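Local coordinates for protein mannitol dehydrogenase (Pseudomonas fluorescens, PDB 1LJ8) that binds NAD and probably catalyses the NAD-dependent oxidation of mannitol at C2, at residues Q42-D47 with P260-V265; L82-E87 with T94-I99. One frame throughout, in Å; residues are numbered along the deposited sequence.

Contact 1: residues Q42-D47 with P260-V265; sequences QAYYTD and PFVQWV
Y45 lies alongside W264 and ends against V262, and most of this contact between helix 42-50 and the chain running into strand 263-266 is van der Waals packing of these three side chains. The tyrosine runs out from the helix as the indole runs back toward it, with CD1 of Y45 3.5 Å from CE3 of W264. Their ring planes are inclined at 42° and their centroids are 5.6 Å apart. With CG of W264 anti to its own backbone N (chi1 -168°), the indole reaches back to the helix, where CH2 lies 3.9 Å from CG of Q42. V262 puts CG2 3.7 Å from CE1 of Y45, and its other methyl, CG1, rests near CE2 of Y44.

No direct hydrogen bond joins the segments. A water does so instead: it lies at the edge of the Y45 ring, in its plane, 2.6 Å from Y45 OH, and donates to V262 O at 3.2 Å.

The amide of Q42 turns to H38, and Q42 also touches F37, an NAD-binding residue. H41 meets Y45 edge-to-face and W277 flanks the indole, while Y44 makes a cation-pi contact with R231. The 42-47 part of the helix runs almost perpendicular to residues 263-265 (88°), packed between the central strand of that small three-stranded sheet and strand 96-107 of the main Rossmann sheet, which A43 and D47 touch.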
loop_
_atom_site.group_PDB
_atom_site.type_symbol
_atom_site.label_atom_id
_atom_site.label_comp_id
_atom_site.label_asym_id
_atom_site.label_seq_id
_atom_site.Cartn_x
_atom_site.Cartn_y
_atom_site.Cartn_z
ATOM N N GLN A 42 0.893 11.553 -0.857
ATOM C CA GLN A 42 0.127 12.521 -1.657
ATOM C C GLN A 42 -0.241 13.797 -0.906
ATOM O O GLN A 42 -0.143 14.907 -1.469
ATOM C CB GLN A 42 -1.186 11.905 -2.195
ATOM C CG GLN A 42 -0.988 10.619 -3.039
ATOM C CD GLN A 42 -1.172 9.378 -2.184
ATOM O OE1 GLN A 42 -2.283 9.109 -1.703
ATOM N NE2 GLN A 42 -0.087 8.623 -1.968
ATOM N N ALA A 43 -0.696 13.686 0.349
ATOM C CA ALA A 43 -1.057 14.922 1.068
ATOM C C ALA A 43 0.221 15.753 1.350
ATOM O O ALA A 43 0.188 16.995 1.375
ATOM C CB ALA A 43 -1.778 14.585 2.398
ATOM N N TYR A 44 1.327 15.048 1.573
ATOM C CA TYR A 44 2.619 15.703 1.811
ATOM C C TYR A 44 3.017 16.570 0.575
ATOM O O TYR A 44 3.330 17.756 0.703
ATOM C CB TYR A 44 3.667 14.615 2.042
ATOM C CG TYR A 44 5.107 15.090 1.991
ATOM C CD1 TYR A 44 5.662 15.820 3.043
ATOM C CD2 TYR A 44 5.887 14.827 0.871
ATOM C CE1 TYR A 44 6.998 16.287 2.966
ATOM C CE2 TYR A 44 7.219 15.285 0.787
ATOM C CZ TYR A 44 7.748 16.013 1.848
ATOM O OH TYR A 44 9.060 16.453 1.777
ATOM N N TYR A 45 3.023 15.979 -0.623
ATOM C CA TYR A 45 3.410 16.764 -1.811
ATOM C C TYR A 45 2.422 17.883 -2.107
ATOM O O TYR A 45 2.802 18.957 -2.534
ATOM C CB TYR A 45 3.510 15.867 -3.040
ATOM C CG TYR A 45 4.767 15.017 -3.113
ATOM C CD1 TYR A 45 4.707 13.630 -2.957
ATOM C CD2 TYR A 45 6.003 15.600 -3.447
ATOM C CE1 TYR A 45 5.832 12.829 -3.133
ATOM C CE2 TYR A 45 7.124 14.815 -3.651
ATOM C CZ TYR A 45 7.035 13.424 -3.490
ATOM O OH TYR A 45 8.133 12.623 -3.694
ATOM N N THR A 46 1.137 17.638 -1.887
ATOM C CA THR A 46 0.158 18.666 -2.159
ATOM C C THR A 46 0.331 19.852 -1.192
ATOM O O THR A 46 0.231 21.005 -1.591
ATOM C CB THR A 46 -1.258 18.070 -2.083
ATOM O OG1 THR A 46 -1.327 16.957 -2.997
ATOM C CG2 THR A 46 -2.277 19.137 -2.469
ATOM N N ASP A 47 0.655 19.559 0.060
ATOM C CA ASP A 47 0.872 20.590 1.074
ATOM C C ASP A 47 2.154 21.345 0.673
ATOM O O ASP A 47 2.198 22.592 0.762
ATOM C CB ASP A 47 1.040 19.916 2.466
ATOM C CG ASP A 47 1.482 20.887 3.558
ATOM O OD1 ASP A 47 0.589 21.515 4.172
ATOM O OD2 ASP A 47 2.714 21.018 3.816
ATOM N N PRO A 260 12.578 9.680 5.795
ATOM C CA PRO A 260 12.908 10.921 5.077
ATOM C C PRO A 260 12.769 10.745 3.567
ATOM O O PRO A 260 12.309 11.648 2.866
ATOM C CB PRO A 260 14.392 11.193 5.454
ATOM C CG PRO A 260 14.631 10.377 6.675
ATOM C CD PRO A 260 13.678 9.209 6.647
ATOM N N PHE A 261 13.187 9.599 3.051
ATOM C CA PHE A 261 13.097 9.340 1.610
ATOM C C PHE A 261 11.620 9.360 1.136
ATOM O O PHE A 261 10.740 8.860 1.833
ATOM C CB PHE A 261 13.653 7.962 1.255
ATOM C CG PHE A 261 13.572 7.652 -0.226
ATOM C CD1 PHE A 261 14.486 8.208 -1.114
ATOM C CD2 PHE A 261 12.549 6.845 -0.725
ATOM C CE1 PHE A 261 14.386 7.960 -2.501
ATOM C CE2 PHE A 261 12.436 6.600 -2.117
ATOM C CZ PHE A 261 13.343 7.148 -2.992
ATOM N N VAL A 262 11.394 9.914 -0.052
ATOM C CA VAL A 262 10.056 9.952 -0.651
ATOM C C VAL A 262 10.193 10.155 -2.160
ATOM O O VAL A 262 11.034 10.937 -2.643
ATOM C CB VAL A 262 9.179 11.084 0.000
ATOM C CG1 VAL A 262 9.822 12.442 -0.180
ATOM C CG2 VAL A 262 7.735 11.038 -0.557
ATOM N N GLN A 263 9.397 9.425 -2.925
ATOM C CA GLN A 263 9.472 9.574 -4.369
ATOM C C GLN A 263 8.094 9.293 -4.978
ATOM O O GLN A 263 7.308 8.527 -4.434
ATOM C CB GLN A 263 10.532 8.585 -4.943
ATOM C CG GLN A 263 10.717 8.724 -6.452
ATOM C CD GLN A 263 11.944 7.942 -6.955
ATOM O OE1 GLN A 263 12.328 6.940 -6.357
ATOM N NE2 GLN A 263 12.523 8.379 -8.078
ATOM N N TRP A 264 7.815 9.936 -6.103
ATOM C CA TRP A 264 6.532 9.724 -6.800
ATOM C C TRP A 264 6.851 9.914 -8.288
ATOM O O TRP A 264 7.287 10.989 -8.681
ATOM C CB TRP A 264 5.542 10.816 -6.369
ATOM C CG TRP A 264 4.110 10.573 -6.774
ATOM C CD1 TRP A 264 3.617 9.530 -7.501
ATOM C CD2 TRP A 264 2.993 11.398 -6.427
ATOM N NE1 TRP A 264 2.232 9.650 -7.617
ATOM C CE2 TRP A 264 1.835 10.791 -6.969
ATOM C CE3 TRP A 264 2.857 12.594 -5.700
ATOM C CZ2 TRP A 264 0.552 11.341 -6.806
ATOM C CZ3 TRP A 264 1.577 13.153 -5.531
ATOM C CH2 TRP A 264 0.433 12.518 -6.087
ATOM N N VAL A 265 6.670 8.865 -9.078
ATOM C CA VAL A 265 6.847 9.004 -10.513
ATOM C C VAL A 265 5.452 8.659 -11.084
ATOM O O VAL A 265 4.906 7.602 -10.777
ATOM C CB VAL A 265 7.877 8.036 -11.060
ATOM C CG1 VAL A 265 8.053 8.379 -12.584
ATOM C CG2 VAL A 265 9.211 8.183 -10.295
HETATM O O HOH W 1 10.449 13.801 -4.031
#

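Contact 2: residues L82-E87 with T94-I99; sequences LFTLYE and TEVRVI
Residues 83-87 and 96-99 pair as the antiparallel arms of a beta hairpin, with hydrogen-bonded pairs F83-I99 and L85-R97 alternating with the non-hydrogen-bonded pairs T84-V98 and Y86-V96. I99 N donates almost linearly to F83 O (2.9 Å, 179°), L85 and R97 exchange both their bonds, and E87 N adds a last one to E95 O.

On the face that carries F83, L85 and I99, the F83 ring takes CB of I99 over one face, 3.9 Å from the ring centroid, as a CH-pi contact. F83 holds its CG between its backbone N and carbonyl carbon (chi1 60°), which brings the ring across to its pair partner. CG1 of I99 continues toward CB of L85. On the other face, CG2 of T84 presses on CG1 of V96 at a tight 3.5 Å, and V96 also sends CG2 to CD1 of Y86, the two side chains pointing the same way. Helix 238-248 packs on T84, Y86 and V96.

At the end next to the connecting loop, the contact turns polar. OE1 of E87 accepts from E95 N at 3.0 Å, approached from above the carboxylate plane. R97 grips E95 side-on, NE to OE2 at 2.9 Å and NH2 to OE1, and K16 forms a salt bridge to OE1.

E87 OE2 and E95 OE2 stand 4.2 Å apart with a water bridging them, yet R231 pairs with E87 while R97 and K16 pair with E95. These cations would probably offset the repulsion and favour ionised carboxylates on both glutamates, tying the loop-side ends of the strands together through charge as well as backbone bonds.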
loop_
_atom_site.group_PDB
_atom_site.type_symbol
_atom_site.label_atom_id
_atom_site.label_comp_id
_atom_site.label_asym_id
_atom_site.label_seq_id
_atom_site.Cartn_x
_atom_site.Cartn_y
_atom_site.Cartn_z
ATOM N N LEU A 82 -5.937 19.115 10.661
ATOM C CA LEU A 82 -4.469 19.251 10.633
ATOM C C LEU A 82 -3.844 17.954 11.251
ATOM O O LEU A 82 -4.461 17.309 12.085
ATOM C CB LEU A 82 -4.019 20.450 11.503
ATOM C CG LEU A 82 -4.510 21.840 11.070
ATOM C CD1 LEU A 82 -4.123 22.899 12.124
ATOM C CD2 LEU A 82 -3.927 22.190 9.720
ATOM N N PHE A 83 -2.631 17.569 10.830
ATOM C CA PHE A 83 -1.966 16.420 11.434
ATOM C C PHE A 83 -0.480 16.663 11.258
ATOM O O PHE A 83 -0.084 17.424 10.362
ATOM C CB PHE A 83 -2.395 15.076 10.805
ATOM C CG PHE A 83 -2.107 14.947 9.333
ATOM C CD1 PHE A 83 -0.880 14.402 8.902
ATOM C CD2 PHE A 83 -3.024 15.395 8.392
ATOM C CE1 PHE A 83 -0.577 14.314 7.529
ATOM C CE2 PHE A 83 -2.746 15.318 7.008
ATOM C CZ PHE A 83 -1.505 14.774 6.564
ATOM N N THR A 84 0.314 16.010 12.097
ATOM C CA THR A 84 1.759 16.181 12.053
ATOM C C THR A 84 2.400 15.078 11.207
ATOM O O THR A 84 2.093 13.879 11.376
ATOM C CB THR A 84 2.384 16.059 13.483
ATOM O OG1 THR A 84 1.636 16.875 14.421
ATOM C CG2 THR A 84 3.831 16.527 13.486
ATOM N N LEU A 85 3.308 15.496 10.339
ATOM C CA LEU A 85 4.119 14.568 9.558
ATOM C C LEU A 85 5.438 14.540 10.354
ATOM O O LEU A 85 6.109 15.570 10.499
ATOM C CB LEU A 85 4.328 15.086 8.157
ATOM C CG LEU A 85 5.136 14.049 7.339
ATOM C CD1 LEU A 85 4.536 13.862 5.968
ATOM C CD2 LEU A 85 6.541 14.538 7.246
ATOM N N TYR A 86 5.806 13.375 10.866
ATOM C CA TYR A 86 6.987 13.241 11.729
ATOM C C TYR A 86 7.963 12.303 11.032
ATOM O O TYR A 86 7.788 11.073 11.070
ATOM C CB TYR A 86 6.500 12.669 13.061
ATOM C CG TYR A 86 7.516 12.519 14.192
ATOM C CD1 TYR A 86 8.708 13.231 14.190
ATOM C CD2 TYR A 86 7.234 11.696 15.284
ATOM C CE1 TYR A 86 9.638 13.127 15.300
ATOM C CE2 TYR A 86 8.134 11.594 16.378
ATOM C CZ TYR A 86 9.319 12.319 16.363
ATOM O OH TYR A 86 10.177 12.254 17.452
ATOM N N GLU A 87 8.993 12.886 10.413
ATOM C CA GLU A 87 9.997 12.096 9.692
ATOM C C GLU A 87 10.993 11.500 10.672
ATOM O O GLU A 87 11.442 12.174 11.579
ATOM C CB GLU A 87 10.744 12.974 8.656
ATOM C CG GLU A 87 9.850 13.502 7.502
ATOM C CD GLU A 87 10.607 14.394 6.535
ATOM O OE1 GLU A 87 11.702 14.876 6.933
ATOM O OE2 GLU A 87 10.093 14.633 5.401
ATOM N N THR A 94 15.828 15.442 9.113
ATOM C CA THR A 94 14.402 15.159 9.169
ATOM C C THR A 94 13.672 16.377 9.730
ATOM O O THR A 94 14.250 17.155 10.490
ATOM C CB THR A 94 14.131 13.994 10.130
ATOM O OG1 THR A 94 14.736 14.295 11.386
ATOM C CG2 THR A 94 14.719 12.683 9.606
ATOM N N GLU A 95 12.408 16.550 9.367
ATOM C CA GLU A 95 11.646 17.658 9.917
ATOM C C GLU A 95 10.359 17.133 10.531
ATOM O O GLU A 95 10.001 15.970 10.330
ATOM C CB GLU A 95 11.287 18.693 8.844
ATOM C CG GLU A 95 10.597 18.100 7.623
ATOM C CD GLU A 95 10.104 19.154 6.599
ATOM O OE1 GLU A 95 10.495 20.348 6.677
ATOM O OE2 GLU A 95 9.313 18.757 5.709
ATOM N N VAL A 96 9.723 18.000 11.318
ATOM C CA VAL A 96 8.432 17.756 11.959
ATOM C C VAL A 96 7.620 18.902 11.375
ATOM O O VAL A 96 7.968 20.080 11.528
ATOM C CB VAL A 96 8.494 17.907 13.481
ATOM C CG1 VAL A 96 7.111 17.556 14.078
ATOM C CG2 VAL A 96 9.553 17.015 14.029
ATOM N N ARG A 97 6.522 18.558 10.712
ATOM C CA ARG A 97 5.753 19.543 9.985
ATOM C C ARG A 97 4.261 19.306 10.112
ATOM O O ARG A 97 3.815 18.167 10.029
ATOM C CB ARG A 97 6.137 19.420 8.503
ATOM C CG ARG A 97 5.259 20.207 7.537
ATOM C CD ARG A 97 5.754 20.004 6.070
ATOM N NE ARG A 97 7.064 20.643 5.863
ATOM C CZ ARG A 97 7.248 21.961 5.769
ATOM N NH1 ARG A 97 6.226 22.821 5.851
ATOM N NH2 ARG A 97 8.493 22.447 5.663
ATOM N N VAL A 98 3.509 20.383 10.326
ATOM C CA VAL A 98 2.063 20.283 10.360
ATOM C C VAL A 98 1.556 20.377 8.902
ATOM O O VAL A 98 1.913 21.304 8.171
ATOM C CB VAL A 98 1.449 21.420 11.205
ATOM C CG1 VAL A 98 -0.072 21.407 11.004
ATOM C CG2 VAL A 98 1.798 21.170 12.698
ATOM N N ILE A 99 0.726 19.415 8.481
ATOM C CA ILE A 99 0.215 19.342 7.114
ATOM C C ILE A 99 -1.211 19.878 7.093
ATOM O O ILE A 99 -2.032 19.455 7.924
ATOM C CB ILE A 99 0.206 17.866 6.623
ATOM C CG1 ILE A 99 1.654 17.316 6.637
ATOM C CG2 ILE A 99 -0.422 17.779 5.214
ATOM C CD1 ILE A 99 2.609 18.001 5.563
HETATM O O HOH W 2 10.326 16.803 4.156
HETATM O O HOH W 3 11.692 14.744 12.574
#

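The centres of the two contacts lie about 12 Å apart within the Rossmann domain, and helix 42-50 joins them. Along the chain that helix comes first, then the hairpin of contact 2, and residues 260-265 last, so contact 1 closes a long loop around contact 2. Y44, which also touches V262, packs on L85, and D47 on R97 and I99. P260 also touches T94, linking the later segment directly to the hairpin. The hairpin strands belong to the seven-stranded sheet and strand 263-266 to a three-stranded one, so the helix bridges two sheets beside the NAD site, with the side chain of Q42 about 7 Å from the bound NAD.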